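PDB 4YOD: thioredoxin-like protein, which is of unconfirmed function but probably acts as a thiol-disulfide oxidoreductase of the thioredoxin fold. Local coordinates for residues 180-185 / 223-228; 210-215 / 235-240. All blocks are in the same frame, centred on the assembly; numbering follows the deposited sequence.

Contact 1 of 2, residues 180-185 / 223-228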
ATOM      1  N   PHE A 180       0.239 -10.211  10.930  1.00 29.40           N
ATOM      2  CA  PHE A 180      -0.940 -10.570  10.140  1.00 29.96           C
ATOM      3  C   PHE A 180      -2.222 -10.053  10.818  1.00 33.68           C
ATOM      4  O   PHE A 180      -2.728 -10.664  11.760  1.00 33.37           O
ATOM      5  CB  PHE A 180      -0.957 -12.109   9.947  1.00 32.49           C
ATOM      6  CG  PHE A 180      -2.143 -12.798   9.304  1.00 35.51           C
ATOM      7  CD1 PHE A 180      -3.096 -12.078   8.591  1.00 38.91           C
ATOM      8  CD2 PHE A 180      -2.272 -14.180   9.356  1.00 40.66           C
ATOM      9  CE1 PHE A 180      -4.184 -12.724   7.993  1.00 41.43           C
ATOM     10  CE2 PHE A 180      -3.355 -14.824   8.748  1.00 44.93           C
ATOM     11  CZ  PHE A 180      -4.299 -14.091   8.066  1.00 42.43           C
ATOM     12  N   ILE A 181      -2.762  -8.957  10.294  1.00 29.34           N
ATOM     13  CA  ILE A 181      -3.997  -8.355  10.805  1.00 29.92           C
ATOM     14  C   ILE A 181      -5.156  -9.133  10.172  1.00 34.41           C
ATOM     15  O   ILE A 181      -5.268  -9.165   8.946  1.00 33.63           O
ATOM     16  CB  ILE A 181      -4.039  -6.831  10.527  1.00 32.00           C
ATOM     17  CG1 ILE A 181      -2.741  -6.147  11.064  1.00 31.47           C
ATOM     18  CG2 ILE A 181      -5.329  -6.212  11.099  1.00 32.15           C
ATOM     19  CD1 ILE A 181      -2.582  -4.610  10.888  1.00 40.01           C
ATOM     20  N   ASN A 182      -5.985  -9.769  11.007  1.00 33.40           N
ATOM     21  CA  ASN A 182      -7.048 -10.680  10.567  1.00 36.08           C
ATOM     22  C   ASN A 182      -8.439 -10.390  11.150  1.00 44.61           C
ATOM     23  O   ASN A 182      -8.590  -9.580  12.061  1.00 45.30           O
ATOM     24  CB  ASN A 182      -6.654 -12.123  10.949  1.00 37.88           C
ATOM     25  CG  ASN A 182      -6.577 -12.356  12.445  1.00 61.26           C
ATOM     26  OD1 ASN A 182      -7.584 -12.620  13.113  1.00 58.65           O
ATOM     27  ND2 ASN A 182      -5.385 -12.253  13.007  1.00 46.97           N
ATOM     28  N   ASN A 183      -9.445 -11.083  10.592  1.00 44.68           N
ATOM     29  CA  ASN A 183     -10.862 -11.089  10.980  1.00 48.17           C
ATOM     30  C   ASN A 183     -11.376 -12.536  10.968  1.00 57.33           C
ATOM     31  O   ASN A 183     -11.026 -13.288  10.053  1.00 56.65           O
ATOM     32  CB  ASN A 183     -11.707 -10.213  10.042  1.00 47.70           C
ATOM     33  CG  ASN A 183     -11.938  -8.798  10.525  1.00 73.16           C
ATOM     34  OD1 ASN A 183     -11.207  -8.255  11.366  1.00 65.33           O
ATOM     35  ND2 ASN A 183     -12.967  -8.161   9.995  1.00 69.58           N
ATOM     36  N   PRO A 184     -12.190 -12.964  11.957  1.00 59.46           N
ATOM     37  CA  PRO A 184     -12.700 -14.346  11.931  1.00 62.62           C
ATOM     38  C   PRO A 184     -13.831 -14.517  10.916  1.00 69.71           C
ATOM     39  O   PRO A 184     -14.535 -13.552  10.598  1.00 68.59           O
ATOM     40  CB  PRO A 184     -13.186 -14.584  13.368  1.00 66.84           C
ATOM     41  CG  PRO A 184     -12.988 -13.290  14.107  1.00 69.81           C
ATOM     42  CD  PRO A 184     -12.730 -12.219  13.110  1.00 62.60           C
ATOM     43  N   GLY A 185     -13.956 -15.732  10.383  1.00 70.26           N
ATOM     44  CA  GLY A 185     -14.981 -16.093   9.403  1.00 73.11           C
ATOM     45  C   GLY A 185     -14.682 -15.682   7.973  1.00 76.26           C
ATOM     46  O   GLY A 185     -15.117 -16.360   7.036  1.00 78.81           O
ATOM     47  N   ASP A 223     -15.823 -13.310  20.630  1.00 77.17           N
ATOM     48  CA  ASP A 223     -16.354 -14.674  20.678  1.00 80.91           C
ATOM     49  C   ASP A 223     -16.060 -15.419  19.367  1.00 83.37           C
ATOM     50  O   ASP A 223     -15.543 -16.538  19.414  1.00 83.96           O
ATOM     51  CB  ASP A 223     -17.863 -14.669  20.985  1.00 87.41           C
ATOM     52  CG  ASP A 223     -18.240 -14.266  22.406  1.00105.87           C
ATOM     53  OD1 ASP A 223     -17.342 -14.253  23.285  1.00106.59           O
ATOM     54  OD2 ASP A 223     -19.442 -14.004  22.651  1.00116.25           O
ATOM     55  N   ASP A 224     -16.334 -14.774  18.205  1.00 77.55           N
ATOM     56  CA  ASP A 224     -16.103 -15.326  16.863  1.00 75.98           C
ATOM     57  C   ASP A 224     -14.613 -15.626  16.631  1.00 76.00           C
ATOM     58  O   ASP A 224     -14.283 -16.556  15.888  1.00 76.11           O
ATOM     59  CB  ASP A 224     -16.628 -14.370  15.780  1.00 76.67           C
ATOM     60  CG  ASP A 224     -18.133 -14.199  15.792  1.00 94.22           C
ATOM     61  OD1 ASP A 224     -18.842 -15.131  15.344  1.00 98.68           O
ATOM     62  OD2 ASP A 224     -18.606 -13.130  16.239  1.00101.01           O
ATOM     63  N   TRP A 225     -13.724 -14.848  17.287  1.00 68.18           N
ATOM     64  CA  TRP A 225     -12.277 -15.028  17.239  1.00 64.33           C
ATOM     65  C   TRP A 225     -11.869 -16.309  17.972  1.00 69.20           C
ATOM     66  O   TRP A 225     -11.092 -17.092  17.424  1.00 66.79           O
ATOM     67  CB  TRP A 225     -11.563 -13.808  17.839  1.00 60.30           C
ATOM     68  CG  TRP A 225     -10.067 -13.902  17.793  1.00 58.31           C
ATOM     69  CD1 TRP A 225      -9.263 -13.677  16.715  1.00 58.02           C
ATOM     70  CD2 TRP A 225      -9.205 -14.304  18.863  1.00 58.66           C
ATOM     71  NE1 TRP A 225      -7.947 -13.876  17.057  1.00 55.71           N
ATOM     72  CE2 TRP A 225      -7.879 -14.253  18.373  1.00 59.47           C
ATOM     73  CE3 TRP A 225      -9.420 -14.683  20.198  1.00 62.53           C
ATOM     74  CZ2 TRP A 225      -6.775 -14.567  19.170  1.00 58.85           C
ATOM     75  CZ3 TRP A 225      -8.325 -14.999  20.986  1.00 64.07           C
ATOM     76  CH2 TRP A 225      -7.020 -14.927  20.477  1.00 61.99           C
ATOM     77  N   ARG A 226     -12.420 -16.534  19.190  1.00 69.69           N
ATOM     78  CA  ARG A 226     -12.141 -17.707  20.026  1.00 72.38           C
ATOM     79  C   ARG A 226     -12.567 -19.018  19.359  1.00 79.94           C
ATOM     80  O   ARG A 226     -11.905 -20.034  19.577  1.00 80.61           O
ATOM     81  CB  ARG A 226     -12.812 -17.585  21.402  1.00 74.67           C
ATOM     82  CG  ARG A 226     -12.141 -16.562  22.307  1.00 79.92           C
ATOM     83  CD  ARG A 226     -12.565 -16.697  23.754  1.00 88.04           C
ATOM     84  NE  ARG A 226     -12.126 -15.548  24.549  1.00 90.19           N
ATOM     85  CZ  ARG A 226     -10.972 -15.481  25.209  1.00100.43           C
ATOM     86  NH1 ARG A 226     -10.122 -16.499  25.182  1.00 83.78           N
ATOM     87  NH2 ARG A 226     -10.657 -14.389  25.893  1.00 86.26           N
ATOM     88  N   LYS A 227     -13.643 -19.005  18.549  1.00 78.90           N
ATOM     89  CA  LYS A 227     -14.102 -20.228  17.887  1.00 82.13           C
ATOM     90  C   LYS A 227     -13.341 -20.493  16.568  1.00 84.39           C
ATOM     91  O   LYS A 227     -13.311 -21.637  16.116  1.00 85.83           O
ATOM     92  CB  LYS A 227     -15.632 -20.239  17.674  1.00 88.41           C
ATOM     93  CG  LYS A 227     -16.187 -19.300  16.605  1.00105.67           C
ATOM     94  CD  LYS A 227     -17.703 -19.470  16.480  1.00122.76           C
ATOM     95  CE  LYS A 227     -18.132 -19.973  15.121  1.00136.43           C
ATOM     96  NZ  LYS A 227     -19.585 -20.299  15.089  1.00149.89           N
ATOM     97  N   HIS A 228     -12.721 -19.464  15.970  1.00 77.85           N
ATOM     98  CA  HIS A 228     -11.965 -19.627  14.723  1.00 75.91           C
ATOM     99  C   HIS A 228     -10.447 -19.694  14.971  1.00 76.16           C
ATOM    100  O   HIS A 228      -9.676 -19.797  14.016  1.00 73.64           O
ATOM    101  CB  HIS A 228     -12.299 -18.500  13.737  1.00 75.08           C
ATOM    102  CG  HIS A 228     -13.616 -18.691  13.062  1.00 81.57           C
ATOM    103  ND1 HIS A 228     -14.778 -18.156  13.585  1.00 85.64           N
ATOM    104  CD2 HIS A 228     -13.918 -19.384  11.939  1.00 84.94           C
ATOM    105  CE1 HIS A 228     -15.746 -18.529  12.761  1.00 87.46           C
ATOM    106  NE2 HIS A 228     -15.276 -19.271  11.758  1.00 87.41           N
TER
HETATM  107  O   HOH W   1      -5.338 -13.383  15.949  1.00 42.14           O

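Contact 2 of 2, residues 210-215 / 235-240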
ATOM      1  N   LYS A 210      14.111 -17.744  13.440  1.00 46.89           N
ATOM      2  CA  LYS A 210      14.523 -16.552  12.693  1.00 44.14           C
ATOM      3  C   LYS A 210      13.314 -15.674  12.365  1.00 42.65           C
ATOM      4  O   LYS A 210      13.481 -14.489  12.088  1.00 39.78           O
ATOM      5  CB  LYS A 210      15.260 -16.943  11.392  1.00 47.18           C
ATOM      6  CG  LYS A 210      16.548 -17.728  11.596  1.00 57.63           C
ATOM      7  CD  LYS A 210      17.784 -16.845  11.694  1.00 69.31           C
ATOM      8  CE  LYS A 210      19.049 -17.643  11.931  1.00 82.14           C
ATOM      9  NZ  LYS A 210      19.477 -18.399  10.722  1.00 90.90           N
ATOM     10  N   LEU A 211      12.102 -16.259  12.378  1.00 38.58           N
ATOM     11  CA  LEU A 211      10.862 -15.558  12.041  1.00 36.02           C
ATOM     12  C   LEU A 211       9.761 -15.827  13.060  1.00 40.68           C
ATOM     13  O   LEU A 211       9.537 -16.974  13.444  1.00 42.09           O
ATOM     14  CB  LEU A 211      10.394 -16.009  10.634  1.00 35.17           C
ATOM     15  CG  LEU A 211       8.970 -15.641  10.152  1.00 38.06           C
ATOM     16  CD1 LEU A 211       8.900 -14.218   9.712  1.00 34.93           C
ATOM     17  CD2 LEU A 211       8.576 -16.492   8.938  1.00 42.68           C
ATOM     18  N   ILE A 212       9.065 -14.772  13.473  1.00 36.23           N
ATOM     19  CA  ILE A 212       7.898 -14.878  14.336  1.00 36.35           C
ATOM     20  C   ILE A 212       6.690 -14.424  13.514  1.00 39.22           C
ATOM     21  O   ILE A 212       6.766 -13.413  12.807  1.00 36.50           O
ATOM     22  CB  ILE A 212       8.059 -14.086  15.675  1.00 39.86           C
ATOM     23  CG1 ILE A 212       8.997 -14.852  16.665  1.00 41.55           C
ATOM     24  CG2 ILE A 212       6.692 -13.795  16.334  1.00 40.45           C
ATOM     25  CD1 ILE A 212       9.525 -13.979  17.847  1.00 44.87           C
ATOM     26  N   VAL A 213       5.591 -15.186  13.589  1.00 36.56           N
ATOM     27  CA  VAL A 213       4.345 -14.791  12.945  1.00 34.73           C
ATOM     28  C   VAL A 213       3.387 -14.351  14.079  1.00 38.42           C
ATOM     29  O   VAL A 213       3.037 -15.150  14.954  1.00 38.91           O
ATOM     30  CB  VAL A 213       3.736 -15.869  12.016  1.00 38.25           C
ATOM     31  CG1 VAL A 213       2.428 -15.365  11.400  1.00 37.46           C
ATOM     32  CG2 VAL A 213       4.717 -16.263  10.909  1.00 37.63           C
ATOM     33  N   LEU A 214       3.023 -13.073  14.079  1.00 33.22           N
ATOM     34  CA  LEU A 214       2.104 -12.490  15.039  1.00 33.17           C
ATOM     35  C   LEU A 214       0.790 -12.165  14.341  1.00 37.23           C
ATOM     36  O   LEU A 214       0.747 -11.284  13.479  1.00 35.71           O
ATOM     37  CB  LEU A 214       2.713 -11.216  15.681  1.00 32.31           C
ATOM     38  CG  LEU A 214       1.845 -10.473  16.708  1.00 37.05           C
ATOM     39  CD1 LEU A 214       1.657 -11.300  17.984  1.00 39.47           C
ATOM     40  CD2 LEU A 214       2.453  -9.143  17.081  1.00 37.17           C
ATOM     41  N   SER A 215      -0.285 -12.869  14.704  1.00 35.16           N
ATOM     42  CA  SER A 215      -1.586 -12.567  14.111  1.00 34.14           C
ATOM     43  C   SER A 215      -2.329 -11.689  15.096  1.00 38.08           C
ATOM     44  O   SER A 215      -2.294 -11.967  16.298  1.00 38.30           O
ATOM     45  CB  SER A 215      -2.362 -13.836  13.779  1.00 39.32           C
ATOM     46  OG  SER A 215      -2.885 -14.421  14.958  1.00 42.68           O
ATOM     47  N   GLU A 235       2.151 -22.699  16.101  1.00 51.60           N
ATOM     48  CA  GLU A 235       3.509 -22.176  15.917  1.00 49.98           C
ATOM     49  C   GLU A 235       3.517 -20.643  15.813  1.00 50.00           C
ATOM     50  O   GLU A 235       4.570 -20.028  15.975  1.00 48.08           O
ATOM     51  CB  GLU A 235       4.167 -22.812  14.677  1.00 51.58           C
ATOM     52  CG  GLU A 235       4.396 -24.318  14.802  1.00 63.12           C
ATOM     53  CD  GLU A 235       3.195 -25.242  14.650  1.00 83.79           C
ATOM     54  OE1 GLU A 235       2.227 -24.867  13.946  1.00 71.07           O
ATOM     55  OE2 GLU A 235       3.230 -26.355  15.225  1.00 77.47           O
ATOM     56  N   TRP A 236       2.350 -20.023  15.564  1.00 45.55           N
ATOM     57  CA  TRP A 236       2.244 -18.563  15.504  1.00 42.71           C
ATOM     58  C   TRP A 236       1.786 -18.023  16.838  1.00 46.19           C
ATOM     59  O   TRP A 236       1.205 -18.760  17.638  1.00 46.86           O
ATOM     60  CB  TRP A 236       1.253 -18.094  14.418  1.00 39.82           C
ATOM     61  CG  TRP A 236       1.482 -18.557  13.007  1.00 40.01           C
ATOM     62  CD1 TRP A 236       2.492 -19.347  12.539  1.00 43.43           C
ATOM     63  CD2 TRP A 236       0.617 -18.314  11.897  1.00 38.83           C
ATOM     64  NE1 TRP A 236       2.326 -19.583  11.199  1.00 42.15           N
ATOM     65  CE2 TRP A 236       1.183 -18.960  10.774  1.00 42.28           C
ATOM     66  CE3 TRP A 236      -0.562 -17.564  11.727  1.00 39.24           C
ATOM     67  CZ2 TRP A 236       0.591 -18.918   9.510  1.00 40.87           C
ATOM     68  CZ3 TRP A 236      -1.139 -17.505  10.470  1.00 40.07           C
ATOM     69  CH2 TRP A 236      -0.567 -18.180   9.379  1.00 41.02           C
ATOM     70  N   ILE A 237       2.027 -16.727  17.070  1.00 41.40           N
ATOM     71  CA  ILE A 237       1.546 -16.018  18.246  1.00 41.42           C
ATOM     72  C   ILE A 237       0.224 -15.404  17.792  1.00 43.71           C
ATOM     73  O   ILE A 237       0.216 -14.591  16.875  1.00 40.49           O
ATOM     74  CB  ILE A 237       2.593 -15.005  18.783  1.00 43.52           C
ATOM     75  CG1 ILE A 237       3.929 -15.733  19.086  1.00 44.97           C
ATOM     76  CG2 ILE A 237       2.060 -14.242  20.013  1.00 44.22           C
ATOM     77  CD1 ILE A 237       5.076 -14.863  19.496  1.00 54.38           C
ATOM     78  N   ASN A 238      -0.897 -15.883  18.348  1.00 41.70           N
ATOM     79  CA  ASN A 238      -2.230 -15.449  17.928  1.00 40.71           C
ATOM     80  C   ASN A 238      -2.911 -14.632  19.013  1.00 43.77           C
ATOM     81  O   ASN A 238      -3.317 -15.178  20.047  1.00 44.73           O
ATOM     82  CB  ASN A 238      -3.066 -16.676  17.542  1.00 46.07           C
ATOM     83  CG  ASN A 238      -2.409 -17.497  16.456  1.00 62.12           C
ATOM     84  OD1 ASN A 238      -2.110 -16.999  15.367  1.00 47.12           O
ATOM     85  ND2 ASN A 238      -2.109 -18.757  16.747  1.00 54.72           N
ATOM     86  N   GLY A 239      -3.013 -13.330  18.776  1.00 38.49           N
ATOM     87  CA  GLY A 239      -3.580 -12.400  19.745  1.00 38.97           C
ATOM     88  C   GLY A 239      -4.709 -11.502  19.286  1.00 42.42           C
ATOM     89  O   GLY A 239      -5.065 -11.463  18.104  1.00 38.82           O
ATOM     90  N   TYR A 240      -5.292 -10.777  20.254  1.00 41.75           N
ATOM     91  CA  TYR A 240      -6.350  -9.815  19.988  1.00 42.01           C
ATOM     92  C   TYR A 240      -6.015  -8.513  20.699  1.00 45.01           C
ATOM     93  O   TYR A 240      -5.149  -8.493  21.571  1.00 44.61           O
ATOM     94  CB  TYR A 240      -7.745 -10.359  20.372  1.00 46.77           C
ATOM     95  CG  TYR A 240      -7.966 -10.608  21.850  1.00 52.10           C
ATOM     96  CD1 TYR A 240      -7.704 -11.854  22.415  1.00 56.10           C
ATOM     97  CD2 TYR A 240      -8.509  -9.622  22.670  1.00 54.36           C
ATOM     98  CE1 TYR A 240      -7.932 -12.100  23.771  1.00 60.00           C
ATOM     99  CE2 TYR A 240      -8.738  -9.853  24.029  1.00 58.59           C
ATOM    100  CZ  TYR A 240      -8.451 -11.095  24.574  1.00 68.77           C
ATOM    101  OH  TYR A 240      -8.680 -11.325  25.911  1.00 75.08           O
TER
HETATM  102  O   HOH W   2       5.813 -17.544  15.431  1.00 41.55           O
HETATM  103  O   HOH W   1      -5.338 -13.383  15.949  1.00 42.14           O

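Contact 1 of 2, residues 180-185 / 223-228
The backbones come nearest at Pro184 and Trp225, CA to CA 5.4 Å, where the loop leaving strand 176-181 runs past one flank of helix 222-228. Pro184 does most of the touching: its ring lies against the helix backbone, CB 3.4 Å from Asp224 O and CG 3.6 Å from Trp225 N, while the same CG also rests on the CB atoms of Asp224 and Trp225. Next along the loop, Gly185 lies over one face of the His228 imidazole, its CA 4.2 Å from the ring centroid in a CH-pi contact. That ring is fixed from the helix side, since ND1 gives a 2.8 Å hydrogen bond to Asp224 O that lies almost in the imidazole plane. Replacing His228 by an alanine is likely to leave Gly185 without the ring face it lies over and Asp224 O without its side-chain donor. In a thioredoxin fold this loop leads from a central strand to the helix starting with the CxxC pattern, here Cys186 and Cys189, so helix 222-228 probably flanks the approach to the redox site. Deeper in, Asn182 brings OD1 to the indole edge of Trp225, near CD1, with amide and ring planes 15° apart. Trp225 CG stands anti to the backbone N (chi1 -178°), which carries the indole away from Pro184 and in beside Asn182. Water 1 joins the pair, accepting from Asn182 ND2 and, at 2.9 Å, from Trp225 NE1; ND2 also makes a weak bond to Phe180 O, whereas the buried Asn182 OD1 finds no polar partner.

Contact 2 of 2, residues 210-215 / 235-240
Val213 presses its CG1 methyl onto one face of the Trp236 indole, 3.7 Å from the centroid of the five-membered ring and only 3.5 Å from Trp236 CD2. With CG1 anti to the backbone N (chi1 179°), that methyl reaches over the ring, while Val213 CB covers the Trp236 CG-CD1 side, so the two side chains run alongside each other. Beyond this pair the strands lie parallel, and Ile237 N to Val213 O, Ser215 N to Ile237 O and Gly239 N to Ser215 O form a ladder of backbone bonds. On the face bearing Leu214, Ile237 divides its branches: CG2 meets Leu214 CD1 at 3.6 Å, and CD1 reaches back to Ile212 CG2 at 3.7 Å, so it fills the notch between them. On the face of Val213 and Trp236, one step further along, the pairing turns polar. Ser215 OG donates to Asn238 OD1 at 2.7 Å, in the carbonyl plane and on a lone pair, and the same OG receives a bond from water 1, which donates in turn to Gly239 O. Where the two segments splay apart ahead of strand 237-240, water 2 bridges Val213 N and Glu235 O. This is the pairing of a beta-alpha-beta unit, strand 211-217 and strand 237-240 joined through helix 222-228. Helix 200-207 packs Ile206 against both Val213 and Trp236, Phe180 of strand 176-181 touches Trp236, and on the opposite face Tyr159 of strand 158-160 touches both Leu214 and Ile237.

In the fold
The two contacts lie with their centres about 14 Å apart in the thioredoxin-like domain, and their segments alternate along the chain: 180-185, 210-215, 223-228, 235-240. Three of the four belong to or leave neighbouring strands of one mixed sheet, ordered 237-240, 211-217, 176-181, and the fourth is the helix of the crossover between the first two. Phe180 N probably bonds to Leu214 O, tying the strands of the two contacts together. Trp225 meets Tyr240 edge-to-face, and water 1 serves both contacts. Contact 2 thus builds the sheet's margin, while contact 1 sets the crossover helix beside the loop that leads into the CxxC pattern.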